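Local coordinates for ORF 37 (Human herpesvirus 8 type M, PDB 3FHD), which processes branched viral DNA for packaging, cutting single- and double-stranded DNA as an endonuclease and exonuclease, at residues Cys205-His218 / Asn261-Tyr273. Residues are numbered along the deposited sequence; the frame is centred on the assembly and turned at random.
With MG (magnesium ion), chain E; SO4 (sulfate ion), chain C.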
loop_
_atom_site.group_PDB
_atom_site.type_symbol
_atom_site.label_atom_id
_atom_site.label_comp_id
_atom_site.label_asym_id
_atom_site.label_seq_id
_atom_site.Cartn_x
_atom_site.Cartn_y
_atom_site.Cartn_z
ATOM N N CYS A 205 2.580 1.517 -15.966
ATOM C CA CYS A 205 3.975 1.245 -15.646
ATOM C C CYS A 205 4.163 0.366 -14.397
ATOM O O CYS A 205 5.014 -0.526 -14.401
ATOM C CB CYS A 205 4.759 2.547 -15.547
ATOM S SG CYS A 205 5.007 3.253 -17.228
ATOM N N GLU A 206 3.373 0.604 -13.341
ATOM C CA GLU A 206 3.419 -0.273 -12.173
ATOM C C GLU A 206 3.166 -1.723 -12.519
ATOM O O GLU A 206 3.850 -2.598 -11.995
ATOM C CB GLU A 206 2.514 0.212 -11.030
ATOM C CG GLU A 206 3.137 1.435 -10.380
ATOM C CD GLU A 206 2.593 1.731 -8.986
ATOM O OE1 GLU A 206 1.905 0.849 -8.404
ATOM O OE2 GLU A 206 2.881 2.856 -8.488
ATOM N N GLU A 207 2.218 -1.975 -13.428
ATOM C CA GLU A 207 1.921 -3.343 -13.854
ATOM C C GLU A 207 3.106 -3.974 -14.574
ATOM O O GLU A 207 3.327 -5.195 -14.464
ATOM C CB GLU A 207 0.691 -3.403 -14.783
ATOM C CG GLU A 207 -0.659 -3.271 -14.084
ATOM C CD GLU A 207 -0.853 -4.296 -12.982
ATOM O OE1 GLU A 207 -0.747 -5.524 -13.254
ATOM O OE2 GLU A 207 -1.130 -3.864 -11.841
ATOM N N VAL A 208 3.859 -3.153 -15.321
ATOM C CA VAL A 208 5.040 -3.665 -16.004
ATOM C C VAL A 208 6.078 -4.117 -14.986
ATOM O O VAL A 208 6.670 -5.205 -15.135
ATOM C CB VAL A 208 5.641 -2.649 -17.007
ATOM C CG1 VAL A 208 7.048 -3.072 -17.418
ATOM C CG2 VAL A 208 4.754 -2.554 -18.235
ATOM N N VAL A 209 6.312 -3.291 -13.960
ATOM C CA VAL A 209 7.250 -3.691 -12.923
ATOM C C VAL A 209 6.812 -4.993 -12.212
ATOM O O VAL A 209 7.661 -5.849 -11.936
ATOM C CB VAL A 209 7.542 -2.579 -11.894
ATOM C CG1 VAL A 209 8.524 -3.088 -10.793
ATOM C CG2 VAL A 209 8.102 -1.333 -12.602
ATOM N N LYS A 210 5.519 -5.143 -11.916
ATOM C CA LYS A 210 5.016 -6.414 -11.327
ATOM C C LYS A 210 5.394 -7.596 -12.187
ATOM O O LYS A 210 5.873 -8.612 -11.666
ATOM C CB LYS A 210 3.488 -6.438 -11.189
ATOM C CG LYS A 210 2.945 -5.514 -10.171
ATOM C CD LYS A 210 1.490 -5.802 -9.813
ATOM C CE LYS A 210 0.912 -4.508 -9.225
ATOM N NZ LYS A 210 -0.338 -4.643 -8.437
ATOM N N THR A 211 5.161 -7.477 -13.497
ATOM C CA THR A 211 5.558 -8.543 -14.449
ATOM C C THR A 211 7.051 -8.891 -14.407
ATOM O O THR A 211 7.415 -10.076 -14.476
ATOM C CB THR A 211 5.147 -8.221 -15.894
ATOM O OG1 THR A 211 3.761 -7.871 -15.910
ATOM C CG2 THR A 211 5.336 -9.467 -16.807
ATOM N N LEU A 212 7.902 -7.870 -14.319
ATOM C CA LEU A 212 9.351 -8.055 -14.143
ATOM C C LEU A 212 9.723 -8.824 -12.873
ATOM O O LEU A 212 10.560 -9.742 -12.926
ATOM C CB LEU A 212 10.079 -6.708 -14.160
ATOM C CG LEU A 212 10.101 -5.910 -15.476
ATOM C CD1 LEU A 212 10.463 -4.443 -15.241
ATOM C CD2 LEU A 212 11.067 -6.548 -16.489
ATOM N N LEU A 213 9.119 -8.449 -11.745
ATOM C CA LEU A 213 9.351 -9.128 -10.469
ATOM C C LEU A 213 8.912 -10.591 -10.549
ATOM O O LEU A 213 9.670 -11.510 -10.216
ATOM C CB LEU A 213 8.610 -8.378 -9.323
ATOM C CG LEU A 213 9.082 -6.939 -9.044
ATOM C CD1 LEU A 213 8.250 -6.170 -7.969
ATOM C CD2 LEU A 213 10.574 -6.932 -8.683
ATOM N N ALA A 214 7.686 -10.799 -11.028
ATOM C CA ALA A 214 7.085 -12.131 -11.121
ATOM C C ALA A 214 7.848 -13.075 -12.075
ATOM O O ALA A 214 8.186 -14.222 -11.720
ATOM C CB ALA A 214 5.627 -11.984 -11.548
ATOM N N THR A 215 8.134 -12.574 -13.275
ATOM C CA THR A 215 8.752 -13.350 -14.348
ATOM C C THR A 215 10.282 -13.477 -14.259
ATOM O O THR A 215 10.859 -14.537 -14.605
ATOM C CB THR A 215 8.379 -12.726 -15.706
ATOM O OG1 THR A 215 6.950 -12.706 -15.817
ATOM C CG2 THR A 215 8.972 -13.529 -16.859
ATOM N N LEU A 216 10.957 -12.416 -13.832
ATOM C CA LEU A 216 12.423 -12.412 -13.891
ATOM C C LEU A 216 13.118 -12.620 -12.564
ATOM O O LEU A 216 14.218 -13.171 -12.531
ATOM C CB LEU A 216 12.963 -11.163 -14.604
ATOM C CG LEU A 216 12.375 -10.812 -15.984
ATOM C CD1 LEU A 216 12.995 -9.531 -16.507
ATOM C CD2 LEU A 216 12.536 -11.942 -17.025
ATOM N N LEU A 217 12.490 -12.197 -11.474
ATOM C CA LEU A 217 13.077 -12.360 -10.133
ATOM C C LEU A 217 12.515 -13.556 -9.386
ATOM O O LEU A 217 13.207 -14.151 -8.578
ATOM C CB LEU A 217 12.888 -11.097 -9.267
ATOM C CG LEU A 217 13.995 -10.031 -9.281
ATOM C CD1 LEU A 217 14.283 -9.537 -10.699
ATOM C CD2 LEU A 217 13.616 -8.839 -8.367
ATOM N N HIS A 218 11.252 -13.889 -9.626
ATOM C CA HIS A 218 10.627 -14.974 -8.870
ATOM C C HIS A 218 9.923 -15.987 -9.788
ATOM O O HIS A 218 8.755 -16.313 -9.588
ATOM C CB HIS A 218 9.679 -14.387 -7.812
ATOM C CG HIS A 218 10.363 -13.515 -6.803
ATOM N ND1 HIS A 218 11.119 -14.024 -5.768
ATOM C CD2 HIS A 218 10.386 -12.167 -6.657
ATOM C CE1 HIS A 218 11.581 -13.030 -5.030
ATOM N NE2 HIS A 218 11.149 -11.892 -5.547
ATOM N N ASN A 261 8.258 -16.176 5.727
ATOM C CA ASN A 261 9.414 -15.700 4.967
ATOM C C ASN A 261 9.071 -15.167 3.546
ATOM O O ASN A 261 9.863 -15.296 2.598
ATOM C CB ASN A 261 10.436 -16.817 4.859
ATOM C CG ASN A 261 11.048 -17.190 6.215
ATOM O OD1 ASN A 261 11.567 -16.327 6.932
ATOM N ND2 ASN A 261 10.983 -18.471 6.570
ATOM N N CYS A 262 7.892 -14.581 3.395
ATOM C CA CYS A 262 7.507 -13.990 2.105
ATOM C C CYS A 262 8.370 -12.745 1.833
ATOM O O CYS A 262 9.053 -12.248 2.732
ATOM C CB CYS A 262 6.020 -13.649 2.103
ATOM S SG CYS A 262 5.572 -12.482 3.346
ATOM N N LYS A 263 8.379 -12.276 0.586
ATOM C CA LYS A 263 9.119 -11.073 0.224
ATOM C C LYS A 263 8.098 -10.060 -0.274
ATOM O O LYS A 263 7.343 -10.343 -1.191
ATOM C CB LYS A 263 10.160 -11.354 -0.851
ATOM C CG LYS A 263 11.355 -12.226 -0.389
ATOM C CD LYS A 263 12.385 -12.386 -1.513
ATOM C CE LYS A 263 13.661 -13.107 -1.052
ATOM N NZ LYS A 263 14.311 -12.384 0.089
ATOM N N VAL A 264 8.047 -8.906 0.359
ATOM C CA VAL A 264 7.001 -7.921 0.010
ATOM C C VAL A 264 7.629 -6.730 -0.737
ATOM O O VAL A 264 8.597 -6.133 -0.247
ATOM C CB VAL A 264 6.166 -7.493 1.274
ATOM C CG1 VAL A 264 5.136 -6.416 0.914
ATOM C CG2 VAL A 264 5.499 -8.741 1.918
ATOM N N TYR A 265 7.055 -6.341 -1.893
ATOM C CA TYR A 265 7.594 -5.212 -2.681
ATOM C C TYR A 265 6.595 -4.055 -2.896
ATOM O O TYR A 265 5.442 -4.289 -3.296
ATOM C CB TYR A 265 8.081 -5.667 -4.078
ATOM C CG TYR A 265 9.152 -6.743 -4.135
ATOM C CD1 TYR A 265 10.435 -6.453 -4.600
ATOM C CD2 TYR A 265 8.862 -8.072 -3.778
ATOM C CE1 TYR A 265 11.415 -7.463 -4.672
ATOM C CE2 TYR A 265 9.818 -9.075 -3.864
ATOM C CZ TYR A 265 11.090 -8.767 -4.305
ATOM O OH TYR A 265 12.044 -9.755 -4.365
ATOM N N GLU A 266 7.022 -2.838 -2.562
ATOM C CA GLU A 266 6.319 -1.626 -2.922
ATOM C C GLU A 266 6.939 -1.098 -4.247
ATOM O O GLU A 266 8.124 -0.852 -4.303
ATOM C CB GLU A 266 6.443 -0.601 -1.795
ATOM C CG GLU A 266 5.891 0.784 -2.097
ATOM C CD GLU A 266 4.427 0.800 -2.580
ATOM O OE1 GLU A 266 3.533 0.070 -2.050
ATOM O OE2 GLU A 266 4.158 1.609 -3.480
ATOM N N ILE A 267 6.118 -0.925 -5.275
ATOM C CA ILE A 267 6.614 -0.578 -6.620
ATOM C C ILE A 267 6.490 0.934 -6.856
ATOM O O ILE A 267 5.457 1.502 -6.554
ATOM C CB ILE A 267 5.856 -1.397 -7.701
ATOM C CG1 ILE A 267 6.283 -2.862 -7.644
ATOM C CG2 ILE A 267 6.056 -0.797 -9.144
ATOM C CD1 ILE A 267 5.301 -3.809 -8.251
ATOM N N LYS A 268 7.557 1.591 -7.341
ATOM C CA LYS A 268 7.507 3.028 -7.721
ATOM C C LYS A 268 8.075 3.175 -9.142
ATOM O O LYS A 268 8.932 2.396 -9.528
ATOM C CB LYS A 268 8.373 3.890 -6.778
ATOM C CG LYS A 268 7.991 3.797 -5.297
ATOM C CD LYS A 268 6.574 4.355 -5.110
ATOM C CE LYS A 268 6.118 4.162 -3.669
ATOM N NZ LYS A 268 4.678 4.462 -3.518
ATOM N N CYS A 269 7.591 4.128 -9.914
ATOM C CA CYS A 269 8.187 4.392 -11.232
ATOM C C CYS A 269 8.753 5.791 -11.251
ATOM O O CYS A 269 8.167 6.701 -10.633
ATOM C CB CYS A 269 7.162 4.179 -12.339
ATOM S SG CYS A 269 6.395 2.572 -12.314
ATOM N N ARG A 270 9.909 5.973 -11.898
ATOM C CA ARG A 270 10.588 7.276 -11.915
ATOM C C ARG A 270 10.391 8.012 -13.229
ATOM O O ARG A 270 11.241 7.929 -14.098
ATOM C CB ARG A 270 12.081 7.073 -11.723
ATOM C CG ARG A 270 12.434 6.271 -10.511
ATOM C CD ARG A 270 12.665 7.205 -9.392
ATOM N NE ARG A 270 11.396 7.736 -8.956
ATOM C CZ ARG A 270 11.256 8.756 -8.131
ATOM N NH1 ARG A 270 12.325 9.367 -7.654
ATOM N NH2 ARG A 270 10.035 9.149 -7.780
ATOM N N PHE A 271 9.288 8.742 -13.371
ATOM C CA PHE A 271 8.988 9.336 -14.656
ATOM C C PHE A 271 9.925 10.486 -15.059
ATOM O O PHE A 271 10.049 10.775 -16.254
ATOM C CB PHE A 271 7.526 9.712 -14.746
ATOM C CG PHE A 271 6.611 8.517 -14.699
ATOM C CD1 PHE A 271 6.873 7.379 -15.494
ATOM C CD2 PHE A 271 5.494 8.510 -13.861
ATOM C CE1 PHE A 271 6.044 6.276 -15.451
ATOM C CE2 PHE A 271 4.655 7.400 -13.810
ATOM C CZ PHE A 271 4.929 6.284 -14.616
ATOM N N LYS A 272 10.620 11.093 -14.095
ATOM C CA LYS A 272 11.571 12.179 -14.438
ATOM C C LYS A 272 12.702 11.671 -15.318
ATOM O O LYS A 272 13.391 12.466 -15.943
ATOM C CB LYS A 272 12.236 12.790 -13.192
ATOM C CG LYS A 272 11.378 13.622 -12.240
ATOM C CD LYS A 272 12.241 14.108 -11.017
ATOM C CE LYS A 272 12.770 12.933 -10.146
ATOM N NZ LYS A 272 13.332 13.322 -8.776
ATOM N N TYR A 273 12.923 10.355 -15.325
ATOM C CA TYR A 273 14.051 9.748 -16.037
ATOM C C TYR A 273 13.646 9.106 -17.371
ATOM O O TYR A 273 14.463 8.484 -18.033
ATOM C CB TYR A 273 14.744 8.700 -15.159
ATOM C CG TYR A 273 15.620 9.274 -14.065
ATOM C CD1 TYR A 273 16.936 9.669 -14.326
ATOM C CD2 TYR A 273 15.143 9.391 -12.763
ATOM C CE1 TYR A 273 17.746 10.191 -13.324
ATOM C CE2 TYR A 273 15.941 9.923 -11.757
ATOM C CZ TYR A 273 17.247 10.321 -12.046
ATOM O OH TYR A 273 18.041 10.837 -11.043
HETATM MG MG MG E . 3.247 1.497 -5.675
HETATM S S SO4 C . 9.056 10.991 -10.801
HETATM O O1 SO4 C . 8.572 12.041 -11.710
HETATM O O2 SO4 C . 10.456 10.651 -11.085
HETATM O O3 SO4 C . 8.968 11.514 -9.438
HETATM O O4 SO4 C . 8.172 9.833 -10.935
HETATM O O HOH W 1 4.782 5.231 -9.123
#
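A chi1 of -71° sets I267 CG1 next to its own backbone N and turns CG2 to the far side, and both branches meet helix 205-217: I267 CG2 lies 3.6 Å from V209 CB, while I267 CD1 meets L213 CD1 tip to tip. I267 CD1 also presses to 3.5 Å on K210 CG, tighter than usual for two carbons. I267 thus touches three residues of the helix. K210 runs on, extended, to the backbone carbonyl of D243. Farther along, Y265 and H218 come from opposite directions, and H218 NE2 and Y265 OH share a short, nearly straight hydrogen bond (2.6 Å, 162°). The hydroxyl sits near the imidazole plane at the ring's edge. At the other end C269 SG packs on C205 CB, and C205 SG reaches the edge of the F271 ring at CE1 (3.7 Å). The metal site lies on the same strand: I267 O and E266 OE2 each bind magnesium at 2.4 Å, with D243 as third protein ligand. E206 OE2 stays 3.1 Å from magnesium, too long for a bond here, although E206 binds the metal in another structure of this protein. D243 and E266-I267-K268, with K268 NZ salt-bridged to E266 OE2 (2.9 Å), match the D...(D/E)XK pattern of PD-(D/E)XK nucleases.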